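Aac(6')-Ih protein (Acinetobacter baumannii, PDB 4E8O) probably catalyses transfer of an acetyl group from acetyl coenzyme A to the 6'-amino group of aminoglycoside antibiotics, as a member of the GNAT superfamily. Local coordinates at residues S135-A138 against I143-A146; S33-L38 against Q56-A61. All coordinates share one frame; numbering follows the deposited sequence.

Contact 1: S135-A138 against I143-A146; sequences SDAA and ISHA
His145 reaches from helix 142-150 to the end of strand 132-138, where its ring meets Ala137 and Ala138. From CB, the side chain leaves with CG anti to the carbonyl carbon (chi1 -57°), which turns the imidazole toward the strand end. CD2 then lies 3.8 Å from Ala137 CB, with the methyl in the ring plane at its edge. At the tip, NE2 donates a hydrogen bond to Ala138 O, the two atoms 3.0 Å apart. The bond is bent, with an N-H...O angle of 144°, and the oxygen stands 24° out of the ring plane. Ala137 CB is also approached from the helix by Ser144 OG, at 3.1 Å, a tight fit for a methyl and a hydroxyl. Ser144 and His145 thus close on the same methyl group. Further along the helix, His148 bonds through ND1 to Ser144 O and through NE2 to Ser135 OG, a second link to the strand. This strand-helix unit comes late in the GNAT fold, at the edge where the sheet runs on into the second subunit, whose Val160 packs on His145 and Phe162 on Ala137. The bond from NE2 implies that this nitrogen carries a hydrogen, so the imidazole satisfies a strand-end carbonyl while CD2 rests against the Ala137 methyl.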
ATOM      1  N   SER B 135      -9.149   1.245  -3.164  1.00 18.78           N
ATOM      2  CA  SER B 135      -8.834   0.270  -4.201  1.00 20.28           C
ATOM      3  C   SER B 135      -7.720   0.875  -5.034  1.00 21.43           C
ATOM      4  O   SER B 135      -7.314   2.018  -4.789  1.00 20.84           O
ATOM      5  CB  SER B 135     -10.062  -0.002  -5.067  1.00 21.92           C
ATOM      6  OG  SER B 135      -9.814  -1.007  -6.041  1.00 22.64           O
ATOM      7  N   ASP B 136      -7.207   0.119  -5.998  1.00 22.10           N
ATOM      8  CA  ASP B 136      -6.222   0.676  -6.919  1.00 24.11           C
ATOM      9  C   ASP B 136      -6.294  -0.033  -8.264  1.00 24.66           C
ATOM     10  O   ASP B 136      -6.986  -1.043  -8.404  1.00 25.34           O
ATOM     11  CB  ASP B 136      -4.802   0.625  -6.329  1.00 25.67           C
ATOM     12  CG  ASP B 136      -4.268  -0.791  -6.182  1.00 27.54           C
ATOM     13  OD1 ASP B 136      -5.017  -1.763  -6.423  1.00 28.66           O
ATOM     14  OD2 ASP B 136      -3.088  -0.939  -5.812  1.00 28.30           O
ATOM     15  N   ALA B 137      -5.588   0.506  -9.250  1.00 23.26           N
ATOM     16  CA  ALA B 137      -5.592  -0.061 -10.588  1.00 21.97           C
ATOM     17  C   ALA B 137      -4.318   0.359 -11.282  1.00 22.22           C
ATOM     18  O   ALA B 137      -3.783   1.431 -10.995  1.00 22.75           O
ATOM     19  CB  ALA B 137      -6.780   0.439 -11.360  1.00 21.53           C
ATOM     20  N   ALA B 138      -3.837  -0.471 -12.201  1.00 21.75           N
ATOM     21  CA  ALA B 138      -2.677  -0.107 -13.006  1.00 22.43           C
ATOM     22  C   ALA B 138      -2.958   1.213 -13.713  1.00 23.70           C
ATOM     23  O   ALA B 138      -4.097   1.473 -14.111  1.00 24.61           O
ATOM     24  CB  ALA B 138      -2.366  -1.197 -14.017  1.00 22.99           C
ATOM     25  N   ILE B 143      -9.925   1.374 -18.349  1.00 31.44           N
ATOM     26  CA  ILE B 143     -11.211   0.694 -18.233  1.00 31.83           C
ATOM     27  C   ILE B 143     -11.524   0.394 -16.772  1.00 29.11           C
ATOM     28  O   ILE B 143     -12.663   0.559 -16.323  1.00 29.20           O
ATOM     29  CB  ILE B 143     -11.221  -0.611 -19.050  1.00 34.07           C
ATOM     30  CG1 ILE B 143     -11.110  -0.294 -20.544  1.00 38.18           C
ATOM     31  CG2 ILE B 143     -12.477  -1.422 -18.759  1.00 33.98           C
ATOM     32  CD1 ILE B 143     -10.712  -1.481 -21.394  1.00 39.87           C
ATOM     33  N   SER B 144     -10.507  -0.049 -16.035  1.00 26.94           N
ATOM     34  CA  SER B 144     -10.629  -0.252 -14.598  1.00 24.80           C
ATOM     35  C   SER B 144     -10.924   1.074 -13.912  1.00 24.95           C
ATOM     36  O   SER B 144     -11.639   1.112 -12.910  1.00 26.32           O
ATOM     37  CB  SER B 144      -9.343  -0.857 -14.039  1.00 24.23           C
ATOM     38  OG  SER B 144      -9.331  -0.812 -12.621  1.00 22.81           O
ATOM     39  N   HIS B 145     -10.368   2.160 -14.446  1.00 25.58           N
ATOM     40  CA  HIS B 145     -10.612   3.491 -13.890  1.00 26.71           C
ATOM     41  C   HIS B 145     -12.078   3.857 -14.102  1.00 27.41           C
ATOM     42  O   HIS B 145     -12.723   4.407 -13.213  1.00 27.31           O
ATOM     43  CB  HIS B 145      -9.716   4.549 -14.552  1.00 27.62           C
ATOM     44  CG  HIS B 145      -8.252   4.263 -14.446  1.00 27.00           C
ATOM     45  ND1 HIS B 145      -7.297   5.007 -15.108  1.00 28.06           N
ATOM     46  CD2 HIS B 145      -7.571   3.316 -13.754  1.00 24.76           C
ATOM     47  CE1 HIS B 145      -6.099   4.532 -14.834  1.00 27.00           C
ATOM     48  NE2 HIS B 145      -6.236   3.504 -14.014  1.00 25.23           N
ATOM     49  N   ALA B 146     -12.597   3.552 -15.288  1.00 28.01           N
ATOM     50  CA  ALA B 146     -14.003   3.808 -15.586  1.00 29.66           C
ATOM     51  C   ALA B 146     -14.914   2.929 -14.727  1.00 29.14           C
ATOM     52  O   ALA B 146     -15.956   3.383 -14.252  1.00 30.28           O
ATOM     53  CB  ALA B 146     -14.286   3.608 -17.068  1.00 29.78           C
TER

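Contact 2: S33-L38 against Q56-A61; sequences SDWLAL and QLITQA
Leu57 and Ile58 meet the six-membered ring of Trp35, whose indole extends across from helix 32-42. The backbones stay well apart, 11.4 Å between Trp35 CA and Ile58 CA at their nearest, and the length of the indole spans the difference. Its CG is anti to the backbone N (chi1 -175°), and this extended setting carries the benzo end outward from the helix. The carbons at that end divide the work. CH2 lies 4.0 Å from Leu57 CD1, the methyl sitting at the ring edge near its plane, and the two side chains cross at about a right angle. CZ3 meets Ile58 CG2 more closely, at 3.6 Å, in an oblique approach. Leu57 CG is anti to the carbonyl carbon and its CD1 branch extends anti to CA (chi2 178°), which carries that methyl to the indole. Ile58 places CG1 between its backbone N and carbonyl carbon (chi1 53°); CG2 thereby stands anti to the carbonyl carbon, beside the backbone N, and from there meets the tryptophan. The chain turns away in a type I beta turn from Leu57 to Gln60. Gln56 O accepts both Thr59 N, at 3.0 Å, and Thr59 OG1, at 2.7 Å, the hydroxyl bond lying in the carbonyl plane on a lone pair. Trp35 NE1 is hydrogen-bonded to Glu80 OE2 of strand 75-84, and the Glu80 side chain also touches Leu57. Gln65 of strand 63-69 packs on both Trp35 and Ile58, while Met54 of helix 47-57 adds a further contact to Trp35, so the indole lies between the adjoining strands and the pair of helices that follows the first strand of the GNAT fold.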
ATOM      1  N   SER B  33     -13.673 -24.555  -6.707  1.00 35.66           N
ATOM      2  CA  SER B  33     -13.600 -24.694  -8.161  1.00 36.67           C
ATOM      3  C   SER B  33     -14.282 -23.535  -8.895  1.00 35.31           C
ATOM      4  O   SER B  33     -13.728 -22.990  -9.855  1.00 35.03           O
ATOM      5  CB  SER B  33     -14.200 -26.030  -8.598  1.00 39.87           C
ATOM      6  OG  SER B  33     -14.275 -26.112 -10.006  1.00 42.52           O
ATOM      7  N   ASP B  34     -15.476 -23.153  -8.445  1.00 34.28           N
ATOM      8  CA  ASP B  34     -16.167 -22.000  -9.026  1.00 32.58           C
ATOM      9  C   ASP B  34     -15.360 -20.720  -8.828  1.00 31.27           C
ATOM     10  O   ASP B  34     -15.350 -19.838  -9.691  1.00 30.74           O
ATOM     11  CB  ASP B  34     -17.551 -21.823  -8.399  1.00 31.94           C
ATOM     12  CG  ASP B  34     -18.498 -22.952  -8.735  1.00 34.34           C
ATOM     13  OD1 ASP B  34     -18.360 -23.557  -9.824  1.00 34.32           O
ATOM     14  OD2 ASP B  34     -19.390 -23.228  -7.905  1.00 35.55           O
ATOM     15  N   TRP B  35     -14.700 -20.622  -7.676  1.00 30.39           N
ATOM     16  CA  TRP B  35     -13.883 -19.464  -7.331  1.00 28.59           C
ATOM     17  C   TRP B  35     -12.640 -19.426  -8.207  1.00 29.74           C
ATOM     18  O   TRP B  35     -12.275 -18.372  -8.731  1.00 30.84           O
ATOM     19  CB  TRP B  35     -13.490 -19.527  -5.851  1.00 27.17           C
ATOM     20  CG  TRP B  35     -12.740 -18.319  -5.339  1.00 25.49           C
ATOM     21  CD1 TRP B  35     -12.555 -17.126  -5.981  1.00 24.25           C
ATOM     22  CD2 TRP B  35     -12.072 -18.201  -4.074  1.00 25.28           C
ATOM     23  NE1 TRP B  35     -11.814 -16.278  -5.192  1.00 24.42           N
ATOM     24  CE2 TRP B  35     -11.507 -16.913  -4.017  1.00 25.23           C
ATOM     25  CE3 TRP B  35     -11.904 -19.060  -2.984  1.00 26.73           C
ATOM     26  CZ2 TRP B  35     -10.780 -16.463  -2.912  1.00 25.91           C
ATOM     27  CZ3 TRP B  35     -11.187 -18.615  -1.890  1.00 27.04           C
ATOM     28  CH2 TRP B  35     -10.632 -17.328  -1.861  1.00 26.59           C
ATOM     29  N   LEU B  36     -12.003 -20.583  -8.372  1.00 30.39           N
ATOM     30  CA  LEU B  36     -10.787 -20.704  -9.180  1.00 30.43           C
ATOM     31  C   LEU B  36     -11.038 -20.354 -10.643  1.00 31.32           C
ATOM     32  O   LEU B  36     -10.253 -19.630 -11.258  1.00 31.00           O
ATOM     33  CB  LEU B  36     -10.224 -22.127  -9.077  1.00 32.07           C
ATOM     34  CG  LEU B  36      -9.008 -22.459  -9.945  1.00 32.37           C
ATOM     35  CD1 LEU B  36      -7.825 -21.628  -9.515  1.00 31.14           C
ATOM     36  CD2 LEU B  36      -8.662 -23.940  -9.885  1.00 33.90           C
ATOM     37  N   ALA B  37     -12.135 -20.872 -11.189  1.00 32.10           N
ATOM     38  CA  ALA B  37     -12.486 -20.656 -12.589  1.00 33.18           C
ATOM     39  C   ALA B  37     -12.606 -19.177 -12.959  1.00 32.69           C
ATOM     40  O   ALA B  37     -12.209 -18.776 -14.053  1.00 34.41           O
ATOM     41  CB  ALA B  37     -13.771 -21.401 -12.931  1.00 34.94           C
ATOM     42  N   LEU B  38     -13.165 -18.376 -12.056  1.00 30.84           N
ATOM     43  CA  LEU B  38     -13.278 -16.937 -12.271  1.00 29.27           C
ATOM     44  C   LEU B  38     -11.983 -16.217 -11.908  1.00 27.99           C
ATOM     45  O   LEU B  38     -11.585 -15.266 -12.583  1.00 27.84           O
ATOM     46  CB  LEU B  38     -14.443 -16.358 -11.465  1.00 27.32           C
ATOM     47  CG  LEU B  38     -15.836 -16.829 -11.880  1.00 26.65           C
ATOM     48  CD1 LEU B  38     -16.900 -16.192 -11.013  1.00 26.00           C
ATOM     49  CD2 LEU B  38     -16.076 -16.493 -13.334  1.00 26.95           C
ATOM     50  N   GLN B  56      -5.943 -20.242   2.345  1.00 34.45           N
ATOM     51  CA  GLN B  56      -5.559 -19.377   3.460  1.00 34.95           C
ATOM     52  C   GLN B  56      -6.615 -18.303   3.700  1.00 32.38           C
ATOM     53  O   GLN B  56      -7.077 -18.115   4.824  1.00 32.49           O
ATOM     54  CB  GLN B  56      -4.223 -18.685   3.167  1.00 38.07           C
ATOM     55  CG  GLN B  56      -3.018 -19.607   3.009  1.00 43.46           C
ATOM     56  CD  GLN B  56      -1.752 -18.826   2.688  1.00 46.65           C
ATOM     57  OE1 GLN B  56      -1.733 -17.595   2.775  1.00 46.89           O
ATOM     58  NE2 GLN B  56      -0.692 -19.536   2.314  1.00 48.66           N
ATOM     59  N   LEU B  57      -6.975 -17.601   2.626  1.00 29.98           N
ATOM     60  CA  LEU B  57      -7.922 -16.486   2.673  1.00 28.53           C
ATOM     61  C   LEU B  57      -9.232 -16.812   3.397  1.00 28.33           C
ATOM     62  O   LEU B  57      -9.738 -15.993   4.166  1.00 28.13           O
ATOM     63  CB  LEU B  57      -8.228 -15.982   1.252  1.00 28.37           C
ATOM     64  CG  LEU B  57      -7.086 -15.371   0.433  1.00 29.17           C
ATOM     65  CD1 LEU B  57      -7.555 -14.966  -0.955  1.00 28.94           C
ATOM     66  CD2 LEU B  57      -6.504 -14.172   1.146  1.00 29.22           C
ATOM     67  N   ILE B  58      -9.769 -18.007   3.161  1.00 28.27           N
ATOM     68  CA  ILE B  58     -11.074 -18.382   3.714  1.00 29.59           C
ATOM     69  C   ILE B  58     -11.044 -18.627   5.225  1.00 30.83           C
ATOM     70  O   ILE B  58     -12.093 -18.721   5.865  1.00 32.78           O
ATOM     71  CB  ILE B  58     -11.698 -19.605   2.986  1.00 36.01           C
ATOM     72  CG1 ILE B  58     -10.720 -20.781   2.946  1.00 37.04           C
ATOM     73  CG2 ILE B  58     -12.139 -19.235   1.575  1.00 35.86           C
ATOM     74  CD1 ILE B  58     -11.167 -21.916   2.041  1.00 38.55           C
ATOM     75  N   THR B  59      -9.843 -18.733   5.790  1.00 30.29           N
ATOM     76  CA  THR B  59      -9.683 -18.888   7.236  1.00 31.82           C
ATOM     77  C   THR B  59      -9.408 -17.548   7.916  1.00 30.97           C
ATOM     78  O   THR B  59      -9.324 -17.476   9.145  1.00 31.04           O
ATOM     79  CB  THR B  59      -8.520 -19.836   7.590  1.00 33.19           C
ATOM     80  OG1 THR B  59      -7.275 -19.205   7.266  1.00 32.24           O
ATOM     81  CG2 THR B  59      -8.638 -21.146   6.828  1.00 34.40           C
ATOM     82  N   GLN B  60      -9.262 -16.491   7.120  1.00 30.52           N
ATOM     83  CA  GLN B  60      -8.825 -15.194   7.641  1.00 32.14           C
ATOM     84  C   GLN B  60      -9.981 -14.228   7.923  1.00 32.63           C
ATOM     85  O   GLN B  60     -10.828 -13.991   7.064  1.00 32.65           O
ATOM     86  CB  GLN B  60      -7.797 -14.557   6.690  1.00 32.14           C
ATOM     87  CG  GLN B  60      -6.447 -15.296   6.664  1.00 34.53           C
ATOM     88  CD  GLN B  60      -5.506 -14.807   5.571  1.00 34.68           C
ATOM     89  OE1 GLN B  60      -5.928 -14.166   4.612  1.00 34.12           O
ATOM     90  NE2 GLN B  60      -4.222 -15.115   5.715  1.00 35.40           N
ATOM     91  N   ALA B  61      -9.998 -13.674   9.133  1.00 33.94           N
ATOM     92  CA  ALA B  61     -11.062 -12.770   9.569  1.00 35.11           C
ATOM     93  C   ALA B  61     -11.011 -11.408   8.882  1.00 33.54           C
ATOM     94  O   ALA B  61     -12.034 -10.734   8.763  1.00 34.74           O
ATOM     95  CB  ALA B  61     -11.021 -12.603  11.085  1.00 37.23           C
TER

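Contacts 1 and 2 lie on opposite sides of the chain's centre, their own centres 22 Å apart and their nearest atoms about 15 Å apart, without touching. Contact 2 comes first along the chain, joining the two helices that precede strand 63-69; contact 1 joins the last helix to strand 132-138, where the sheet continues into the second subunit. In GNAT enzymes the coenzyme generally lies in the cleft where the strands equivalent to 96-104 and 132-138 separate, so contact 1 probably lies on the coenzyme side of the fold. The helices of contact 2 probably correspond to the region that commonly borders the acceptor substrate, consistent with an aminoglycoside-side location.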